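Local coordinates for protein basic helix-loop-helix, putative, expressed (Oryza sativa subsp. japonica, PDB 5LW0) that binds ADP-ribose through its macrodomain, the part present here, and probably acts in ADP-ribose-dependent signalling linked to DNA interstrand crosslink repair, at residues Asp71-Val76 / Asn225-Val230; Gln113-Gly118 / Gln181-Thr186; Cys122-Asn127 / His187-Leu192. One frame throughout, in Å; residues are numbered along the deposited sequence. Where two conformers were deposited one is given.

Interaction 1: residues Asp71-Val76 / Asn225-Val230; sequences DNIRLV and NFVAIV
Phe-226 and Ile-73 carry this contact, in which the C-terminal helix of the macrodomain's three-layer alpha-beta-alpha sandwich packs on the residues leading into strand 74-79. Ile-73, just ahead of the strand, and Phe-226, on the last turns of helix 208-230, bury the most surface in it, and both start their side chains toward the opposing segment. The phenyl CG stands anti to the backbone N (chi1 168°), which carries the ring toward residues 71-76, where it slides past the oppositely directed isoleucine. Its CE2 comes within 3.8 Å of Ile-73 CB and, on the strand proper, 3.9 Å of Leu-75 CD2. The carbonyl oxygen of Arg-74 also lies near this ring corner, with Arg-74 O 4.0 Å from Phe-226 CE2. All three approaches are oblique to the ring, and no hydrogen bond passes between the segments; the contact is essentially apolar packing.

The Phe-226 side chain also touches Leu-38 of strand 37-40 and Ile-189 of strand 187-192, so the helix packs against more than one strand. Cut back to an alanine, Phe-226 would probably leave a gap between helix and sheet, with Ile-73 CB and Leu-75 CD2 losing their common partner.

Val-227 adds a second apolar meeting beside the first. Ile-73 holds CG1 in the crowded position between its own N and carbonyl carbon (chi1 57°), and from there the ethyl branch carries CD1 to the valine, the two side chains crossing at about a right angle. Val-230, one turn beyond Phe-226, meets the other branch of the isoleucine at the margin of the contact, where Ile-73 CG2 lies 4.4 Å from Val-230 CG2.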
loop_
_atom_site.group_PDB
_atom_site.type_symbol
_atom_site.label_atom_id
_atom_site.label_comp_id
_atom_site.label_asym_id
_atom_site.label_seq_id
_atom_site.Cartn_x
_atom_site.Cartn_y
_atom_site.Cartn_z
ATOM N N ASP A 71 17.104 -7.654 2.731
ATOM C CA ASP A 71 17.711 -6.734 3.566
ATOM C C ASP A 71 17.469 -5.340 3.035
ATOM O O ASP A 71 17.172 -5.099 1.772
ATOM C CB ASP A 71 19.280 -6.940 3.613
ATOM C CG ASP A 71 19.723 -7.560 4.837
ATOM O OD1 ASP A 71 18.895 -7.697 5.769
ATOM O OD2 ASP A 71 20.915 -7.917 4.910
ATOM N N ASN A 72 17.673 -4.429 3.947
ATOM C CA ASN A 72 17.885 -3.037 3.634
ATOM C C ASN A 72 16.639 -2.399 3.065
ATOM O O ASN A 72 16.724 -1.506 2.269
ATOM C CB ASN A 72 19.057 -2.879 2.646
ATOM C CG ASN A 72 20.370 -3.511 3.162
ATOM O OD1 ASN A 72 21.085 -4.208 2.416
ATOM N ND2 ASN A 72 20.657 -3.317 4.444
ATOM N N ILE A 73 15.482 -2.947 3.405
ATOM C CA ILE A 73 14.194 -2.266 3.055
ATOM C C ILE A 73 13.485 -1.956 4.326
ATOM O O ILE A 73 13.686 -2.599 5.341
ATOM C CB ILE A 73 13.275 -3.095 2.139
ATOM C CG1 ILE A 73 12.947 -4.480 2.756
ATOM C CG2 ILE A 73 13.877 -3.213 0.759
ATOM C CD1 ILE A 73 11.774 -5.200 2.082
ATOM N N ARG A 74 12.620 -0.952 4.257
ATOM C CA ARG A 74 11.811 -0.584 5.386
ATOM C C ARG A 74 10.372 -0.442 4.920
ATOM O O ARG A 74 10.112 0.095 3.849
ATOM C CB ARG A 74 12.322 0.746 5.987
ATOM C CG ARG A 74 11.624 1.166 7.240
ATOM C CD ARG A 74 12.347 2.399 7.874
ATOM N NE ARG A 74 12.263 3.584 7.016
ATOM C CZ ARG A 74 12.547 4.812 7.417
ATOM N NH1 ARG A 74 12.869 5.009 8.716
ATOM N NH2 ARG A 74 12.390 5.849 6.564
ATOM N N LEU A 75 9.446 -0.953 5.733
ATOM C CA LEU A 75 8.026 -0.994 5.386
ATOM C C LEU A 75 7.231 -0.258 6.443
ATOM O O LEU A 75 7.400 -0.501 7.610
ATOM C CB LEU A 75 7.552 -2.451 5.331
ATOM C CG LEU A 75 8.350 -3.348 4.363
ATOM C CD1 LEU A 75 7.917 -4.818 4.514
ATOM C CD2 LEU A 75 8.146 -2.912 2.960
ATOM N N VAL A 76 6.344 0.614 6.019
ATOM C CA VAL A 76 5.593 1.463 6.966
ATOM C C VAL A 76 4.074 1.384 6.598
ATOM O O VAL A 76 3.687 1.758 5.519
ATOM C CB VAL A 76 6.036 2.938 6.940
ATOM C CG1 VAL A 76 5.252 3.727 7.966
ATOM C CG2 VAL A 76 7.503 3.070 7.177
ATOM N N ASN A 225 7.261 -5.902 -6.032
ATOM C CA ASN A 225 7.431 -4.717 -6.894
ATOM C C ASN A 225 8.282 -3.665 -6.247
ATOM O O ASN A 225 9.066 -3.030 -6.902
ATOM C CB ASN A 225 6.060 -4.174 -7.296
ATOM C CG ASN A 225 5.602 -4.727 -8.617
ATOM O OD1 ASN A 225 6.338 -4.646 -9.620
ATOM N ND2 ASN A 225 4.317 -5.073 -8.701
ATOM N N PHE A 226 8.116 -3.464 -4.953
ATOM C CA PHE A 226 8.897 -2.464 -4.251
ATOM C C PHE A 226 10.383 -2.867 -4.237
ATOM O O PHE A 226 11.219 -2.105 -4.555
ATOM C CB PHE A 226 8.337 -2.296 -2.842
ATOM C CG PHE A 226 9.222 -1.513 -1.913
ATOM C CD1 PHE A 226 9.634 -0.241 -2.192
ATOM C CD2 PHE A 226 9.672 -2.127 -0.771
ATOM C CE1 PHE A 226 10.475 0.446 -1.258
ATOM C CE2 PHE A 226 10.420 -1.438 0.160
ATOM C CZ PHE A 226 10.895 -0.209 -0.138
ATOM N N VAL A 227 10.644 -4.094 -3.906
ATOM C CA VAL A 227 12.043 -4.580 -3.918
ATOM C C VAL A 227 12.652 -4.468 -5.282
ATOM O O VAL A 227 13.811 -4.079 -5.401
ATOM C CB VAL A 227 12.162 -5.968 -3.370
ATOM C CG1 VAL A 227 13.536 -6.489 -3.550
ATOM C CG2 VAL A 227 11.805 -5.949 -1.904
ATOM N N ALA A 228 11.877 -4.715 -6.337
ATOM C CA ALA A 228 12.407 -4.596 -7.713
ATOM C C ALA A 228 12.747 -3.139 -8.090
ATOM O O ALA A 228 13.676 -2.907 -8.893
ATOM C CB ALA A 228 11.464 -5.178 -8.692
ATOM N N ILE A 229 12.123 -2.178 -7.428
ATOM C CA ILE A 229 12.455 -0.741 -7.622
ATOM C C ILE A 229 13.780 -0.434 -6.879
ATOM O O ILE A 229 14.656 0.241 -7.425
ATOM C CB ILE A 229 11.305 0.187 -7.126
ATOM C CG1 ILE A 229 10.124 0.072 -8.008
ATOM C CG2 ILE A 229 11.746 1.682 -7.088
ATOM C CD1 ILE A 229 8.850 0.570 -7.349
ATOM N N VAL A 230 13.905 -0.928 -5.660
ATOM C CA VAL A 230 15.071 -0.694 -4.818
ATOM C C VAL A 230 16.291 -1.385 -5.395
ATOM O O VAL A 230 17.384 -0.850 -5.313
ATOM C CB VAL A 230 14.850 -1.239 -3.380
ATOM C CG1 VAL A 230 16.143 -1.177 -2.594
ATOM C CG2 VAL A 230 13.752 -0.457 -2.656
#

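Interaction 2: residues Gln113-Gly118 / Gln181-Thr186; sequences QLQSKG and QREGVT
A buried carboxylate, that of Glu-183, forms the polar centre of this contact, held by the backbone N-H groups of Gln-115 and Ser-116 and by the hydroxyl of Ser-116 where the loop between strands 104-108 and 124-128 meets the end of helix 178-183. Each oxygen has its own role. Glu-183 OE1 accepts the N-H of Ser-116 at 2.8 Å, with an N-H...O angle of 159°, and also takes a weak, strongly bent bond from Gln-115 N at 2.9 Å. Glu-183 OE2 receives the hydroxyl of the same serine, Ser-116 OG lying 2.5 Å away. The serine thus holds both oxygens, and it approaches each on its syn lone pair, the side facing the other oxygen; this two-point hold should restrain rotation of the carboxylate.

In the glutamate, a bend at chi2 (-63°) turns the carboxylate toward the loop. Ser-116 OG sits between its own backbone N and carbonyl carbon, close enough to the N-H for both to reach the one carboxylate.

In the macrodomain this joins two excursions from the central sheet: the loop running into strand 124-128 and the short helix that precedes strand 187-192. Residues 114-118 have helical backbone angles, and their turn is closed by Gln-113 O, which accepts from both Lys-117 N and Gly-118 N. On the other segment, Gly-184 leaves the helix with positive phi (80°), a backbone shape readily adopted by a residue without a side chain. Its carbonyl receives a hydrogen bond from Arg-121, further along the first loop, while Gln-115 CB packs against the carboxylate, 3.3 Å from Glu-183 OE1.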
loop_
_atom_site.group_PDB
_atom_site.type_symbol
_atom_site.label_atom_id
_atom_site.label_comp_id
_atom_site.label_asym_id
_atom_site.label_seq_id
_atom_site.Cartn_x
_atom_site.Cartn_y
_atom_site.Cartn_z
ATOM N N GLN A 113 0.947 13.056 2.396
ATOM C CA GLN A 113 1.599 14.142 3.097
ATOM C C GLN A 113 2.587 13.613 4.150
ATOM O O GLN A 113 2.747 14.207 5.264
ATOM C CB GLN A 113 0.560 15.013 3.796
ATOM C CG GLN A 113 -0.486 15.607 2.855
ATOM C CD GLN A 113 -1.436 16.603 3.555
ATOM O OE1 GLN A 113 -1.074 17.717 3.836
ATOM N NE2 GLN A 113 -2.633 16.160 3.839
ATOM N N LEU A 114 3.295 12.526 3.824
ATOM C CA LEU A 114 4.153 11.963 4.802
ATOM C C LEU A 114 5.350 12.872 5.178
ATOM O O LEU A 114 5.744 12.860 6.305
ATOM C CB LEU A 114 4.676 10.586 4.339
ATOM C CG LEU A 114 3.575 9.562 4.358
ATOM C CD1 LEU A 114 4.029 8.298 3.618
ATOM C CD2 LEU A 114 3.085 9.270 5.746
ATOM N N GLN A 115 5.987 13.503 4.200
ATOM C CA GLN A 115 7.154 14.366 4.480
ATOM C C GLN A 115 6.691 15.689 5.081
ATOM O O GLN A 115 7.155 16.085 6.173
ATOM C CB GLN A 115 7.966 14.607 3.238
ATOM C CG GLN A 115 9.140 15.557 3.474
ATOM C CD GLN A 115 10.096 15.578 2.306
ATOM O OE1 GLN A 115 9.711 15.889 1.166
ATOM N NE2 GLN A 115 11.353 15.274 2.572
ATOM N N SER A 116 5.694 16.299 4.459
ATOM C CA SER A 116 5.284 17.680 4.858
ATOM C C SER A 116 4.573 17.715 6.215
ATOM O O SER A 116 4.937 18.546 7.097
ATOM C CB SER A 116 4.411 18.339 3.769
ATOM O OG SER A 116 3.207 17.610 3.554
ATOM N N LYS A 117 3.626 16.803 6.437
ATOM C CA LYS A 117 2.909 16.737 7.726
ATOM C C LYS A 117 3.412 15.672 8.687
ATOM O O LYS A 117 3.250 15.785 9.880
ATOM C CB LYS A 117 1.411 16.544 7.471
ATOM C CG LYS A 117 0.804 17.635 6.604
ATOM C CD LYS A 117 0.598 18.915 7.386
ATOM C CE LYS A 117 -0.303 19.874 6.611
ATOM N NZ LYS A 117 -0.422 21.191 7.303
ATOM N N GLY A 118 3.862 14.559 8.148
ATOM C CA GLY A 118 4.389 13.513 8.967
ATOM C C GLY A 118 5.832 13.656 9.411
ATOM O O GLY A 118 6.237 13.040 10.365
ATOM N N GLN A 181 7.283 16.766 -5.947
ATOM C CA GLN A 181 7.895 18.013 -5.492
ATOM C C GLN A 181 7.755 18.234 -3.997
ATOM O O GLN A 181 8.708 18.628 -3.351
ATOM C CB GLN A 181 7.311 19.189 -6.263
ATOM C CG GLN A 181 7.713 19.183 -7.731
ATOM C CD GLN A 181 6.852 20.088 -8.597
ATOM O OE1 GLN A 181 7.101 20.234 -9.803
ATOM N NE2 GLN A 181 5.812 20.664 -8.011
ATOM N N ARG A 182 6.588 17.953 -3.447
ATOM C CA ARG A 182 6.294 18.269 -2.034
ATOM C C ARG A 182 6.678 17.168 -1.099
ATOM O O ARG A 182 7.037 17.417 0.050
ATOM C CB ARG A 182 4.815 18.564 -1.824
ATOM C CG ARG A 182 4.311 19.796 -2.516
ATOM C CD ARG A 182 2.850 20.069 -2.146
ATOM N NE ARG A 182 2.089 20.552 -3.295
ATOM C CZ ARG A 182 2.255 21.745 -3.873
ATOM N NH1 ARG A 182 3.165 22.608 -3.413
ATOM N NH2 ARG A 182 1.504 22.081 -4.919
ATOM N N GLU A 183 6.561 15.911 -1.562
ATOM C CA GLU A 183 6.730 14.784 -0.638
ATOM C C GLU A 183 7.870 13.832 -0.997
ATOM O O GLU A 183 8.158 12.915 -0.209
ATOM C CB GLU A 183 5.434 13.994 -0.528
ATOM C CG GLU A 183 4.201 14.838 -0.231
ATOM C CD GLU A 183 4.233 15.560 1.123
ATOM O OE1 GLU A 183 4.922 15.096 2.064
ATOM O OE2 GLU A 183 3.494 16.572 1.246
ATOM N N GLY A 184 8.526 14.034 -2.140
ATOM C CA GLY A 184 9.667 13.227 -2.521
ATOM C C GLY A 184 9.293 11.855 -3.117
ATOM O O GLY A 184 10.171 11.031 -3.338
ATOM N N VAL A 185 8.020 11.664 -3.409
ATOM C CA VAL A 185 7.532 10.367 -3.929
ATOM C C VAL A 185 8.060 10.219 -5.381
ATOM O O VAL A 185 7.862 11.117 -6.256
ATOM C CB VAL A 185 6.039 10.284 -3.901
ATOM C CG1 VAL A 185 5.526 9.027 -4.595
ATOM C CG2 VAL A 185 5.492 10.368 -2.487
ATOM N N THR A 186 8.692 9.080 -5.643
ATOM C CA THR A 186 9.260 8.765 -6.955
ATOM C C THR A 186 8.486 7.629 -7.685
ATOM O O THR A 186 8.602 7.485 -8.895
ATOM C CB THR A 186 10.725 8.337 -6.838
ATOM O OG1 THR A 186 10.821 7.148 -6.039
ATOM C CG2 THR A 186 11.599 9.425 -6.277
#

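Interaction 3: residues Cys122-Asn127 / His187-Leu192; sequences CNVIAN and HIIHVL
Two neighbouring parallel strands inside the macrodomain sheet, 124-128 and 187-192, form this contact. Val-124, Ile-125, Ala-126 and Asn-127 pair in order with His-187, Ile-188, Ile-189 and His-190, and the short segments run at 24° to one another. A weak bond from His-187 N to Asn-123 O begins the ladder, and Ile-125 N then gives to His-187 O at 3.2 Å. The rungs go on alternating in the usual parallel manner: Ile-189 N gives to Ile-125 O at 2.9 Å, Asn-127 N to Ile-189 O at 2.9 Å, and Val-191 N to Asn-127 O at 2.9 Å.

On one face Val-124 CG1 meets Ile-189 CD1 at 3.8 Å; this face is packed by the C-terminal helix, whose Leu-222 touches both Ala-126 and Ile-189. On the other, Ile-125 and Ile-188 lie side by side, their CG1 atoms 3.9 Å apart, with Ile-144 of helix 139-148 packed on both.

Asn-127 and His-190 share that second face. With CG anti to its backbone N (chi1 178°), the asparagine brings its amide to the edge of the imidazole, and Asn-127 ND2 donates to His-190 ND1 at 3.1 Å, nearly straight. The bond lies close to the planes of both groups, although these are 67° apart, and Ile-188 CG2 rests over one ring face. Asn-127 ND2 also bonds to Asn-141 OD1, and His-190 NE2 pairs with Thr-156 OG1. The ring is held through both nitrogens and Asn-127 ND2 makes two bonds, which should restrict how either buried group can turn.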
loop_
_atom_site.group_PDB
_atom_site.type_symbol
_atom_site.label_atom_id
_atom_site.label_comp_id
_atom_site.label_asym_id
_atom_site.label_seq_id
_atom_site.Cartn_x
_atom_site.Cartn_y
_atom_site.Cartn_z
ATOM N N CYS A 122 9.230 9.141 2.605
ATOM C CA CYS A 122 9.042 7.785 1.981
ATOM C C CYS A 122 8.904 8.007 0.504
ATOM O O CYS A 122 7.921 8.567 0.041
ATOM C CB CYS A 122 7.792 6.944 2.494
ATOM S SG CYS A 122 7.625 6.833 4.303
ATOM N N ASN A 123 9.828 7.427 -0.269
ATOM C CA ASN A 123 9.854 7.690 -1.743
ATOM C C ASN A 123 8.853 6.836 -2.517
ATOM O O ASN A 123 8.480 7.163 -3.635
ATOM C CB ASN A 123 11.235 7.452 -2.340
ATOM C CG ASN A 123 12.248 8.507 -1.959
ATOM O OD1 ASN A 123 12.075 9.252 -1.026
ATOM N ND2 ASN A 123 13.369 8.486 -2.657
ATOM N N VAL A 124 8.461 5.679 -1.973
ATOM C CA VAL A 124 7.540 4.824 -2.680
ATOM C C VAL A 124 6.286 4.703 -1.848
ATOM O O VAL A 124 6.350 4.404 -0.661
ATOM C CB VAL A 124 8.131 3.426 -2.947
ATOM C CG1 VAL A 124 7.167 2.591 -3.778
ATOM C CG2 VAL A 124 9.497 3.534 -3.610
ATOM N N ILE A 125 5.116 4.918 -2.470
ATOM C CA ILE A 125 3.867 4.675 -1.754
ATOM C C ILE A 125 2.971 3.719 -2.517
ATOM O O ILE A 125 3.040 3.618 -3.743
ATOM C CB ILE A 125 3.112 5.970 -1.422
ATOM C CG1 ILE A 125 2.623 6.624 -2.655
ATOM C CG2 ILE A 125 3.976 6.936 -0.583
ATOM C CD1 ILE A 125 1.741 7.842 -2.371
ATOM N N ALA A 126 2.194 2.935 -1.775
ATOM C CA ALA A 126 1.192 2.034 -2.387
ATOM C C ALA A 126 -0.180 2.651 -2.407
ATOM O O ALA A 126 -0.552 3.403 -1.489
ATOM C CB ALA A 126 1.150 0.753 -1.613
ATOM N N ASN A 127 -0.945 2.301 -3.422
ATOM C CA ASN A 127 -2.308 2.732 -3.588
ATOM C C ASN A 127 -3.263 1.554 -3.588
ATOM O O ASN A 127 -2.977 0.525 -4.169
ATOM C CB ASN A 127 -2.396 3.478 -4.879
ATOM C CG ASN A 127 -3.803 3.935 -5.179
ATOM O OD1 ASN A 127 -4.533 4.323 -4.264
ATOM N ND2 ASN A 127 -4.179 3.914 -6.462
ATOM N N HIS A 187 7.690 6.845 -6.933
ATOM C CA HIS A 187 6.946 5.730 -7.501
ATOM C C HIS A 187 5.705 5.493 -6.710
ATOM O O HIS A 187 5.699 5.663 -5.490
ATOM C CB HIS A 187 7.786 4.407 -7.438
ATOM C CG HIS A 187 9.020 4.417 -8.273
ATOM N ND1 HIS A 187 10.192 5.010 -7.860
ATOM C CD2 HIS A 187 9.292 3.842 -9.461
ATOM C CE1 HIS A 187 11.103 4.870 -8.789
ATOM N NE2 HIS A 187 10.606 4.111 -9.742
ATOM N N ILE A 188 4.662 5.105 -7.419
ATOM C CA ILE A 188 3.431 4.652 -6.811
ATOM C C ILE A 188 3.188 3.227 -7.271
ATOM O O ILE A 188 3.305 2.939 -8.441
ATOM C CB ILE A 188 2.261 5.571 -7.239
ATOM C CG1 ILE A 188 2.491 6.982 -6.574
ATOM C CG2 ILE A 188 0.927 4.952 -6.876
ATOM C CD1 ILE A 188 1.601 8.021 -7.078
ATOM N N ILE A 189 2.857 2.357 -6.355
ATOM C CA ILE A 189 2.514 1.008 -6.707
ATOM C C ILE A 189 1.037 0.819 -6.483
ATOM O O ILE A 189 0.592 0.770 -5.341
ATOM C CB ILE A 189 3.347 -0.048 -5.881
ATOM C CG1 ILE A 189 4.837 0.227 -6.003
ATOM C CG2 ILE A 189 2.957 -1.435 -6.340
ATOM C CD1 ILE A 189 5.716 -0.644 -5.104
ATOM N N HIS A 190 0.269 0.667 -7.586
ATOM C CA HIS A 190 -1.135 0.384 -7.504
ATOM C C HIS A 190 -1.301 -1.095 -7.144
ATOM O O HIS A 190 -0.763 -1.942 -7.829
ATOM C CB HIS A 190 -1.800 0.613 -8.837
ATOM C CG HIS A 190 -1.689 2.016 -9.351
ATOM N ND1 HIS A 190 -2.284 3.088 -8.725
ATOM C CD2 HIS A 190 -1.143 2.499 -10.479
ATOM C CE1 HIS A 190 -2.096 4.183 -9.453
ATOM N NE2 HIS A 190 -1.381 3.857 -10.509
ATOM N N VAL A 191 -2.155 -1.392 -6.168
ATOM C CA VAL A 191 -2.413 -2.753 -5.699
ATOM C C VAL A 191 -3.915 -2.997 -5.720
ATOM O O VAL A 191 -4.680 -2.103 -5.276
ATOM C CB VAL A 191 -1.976 -2.907 -4.245
ATOM C CG1 VAL A 191 -2.123 -4.348 -3.865
ATOM C CG2 VAL A 191 -0.561 -2.425 -4.049
ATOM N N LEU A 192 -4.353 -4.129 -6.219
ATOM C CA LEU A 192 -5.798 -4.462 -6.189
ATOM C C LEU A 192 -5.984 -5.594 -5.190
ATOM O O LEU A 192 -5.540 -6.736 -5.423
ATOM C CB LEU A 192 -6.310 -4.873 -7.552
ATOM C CG LEU A 192 -7.835 -5.163 -7.575
ATOM C CD1 LEU A 192 -8.622 -3.940 -7.215
ATOM C CD2 LEU A 192 -8.220 -5.698 -8.930
#

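How the interactions relate
Interactions 1 and 3 lie on one sheet, their centres 11 Å apart, and meet on the side of helix 208-230 that packs on the sheet: Phe-226 CE1 reaches Val-124 CG2 at 4.0 Å, and Ile-229 CG2 packs on His-187 CE1 at 3.7 Å. Interaction 2 sits at the N-terminal end of the strand pair of interaction 3, their centres 13 Å apart, where Thr-186 N lies 2.8 Å from Asn-123 O in a probable hydrogen bond. Interactions 1 and 2 do not touch. The bound ADP-ribose lies about 6 Å from the side chain of Asn-127 in interaction 3 and about 7 Å from that of Gln-113 in interaction 2.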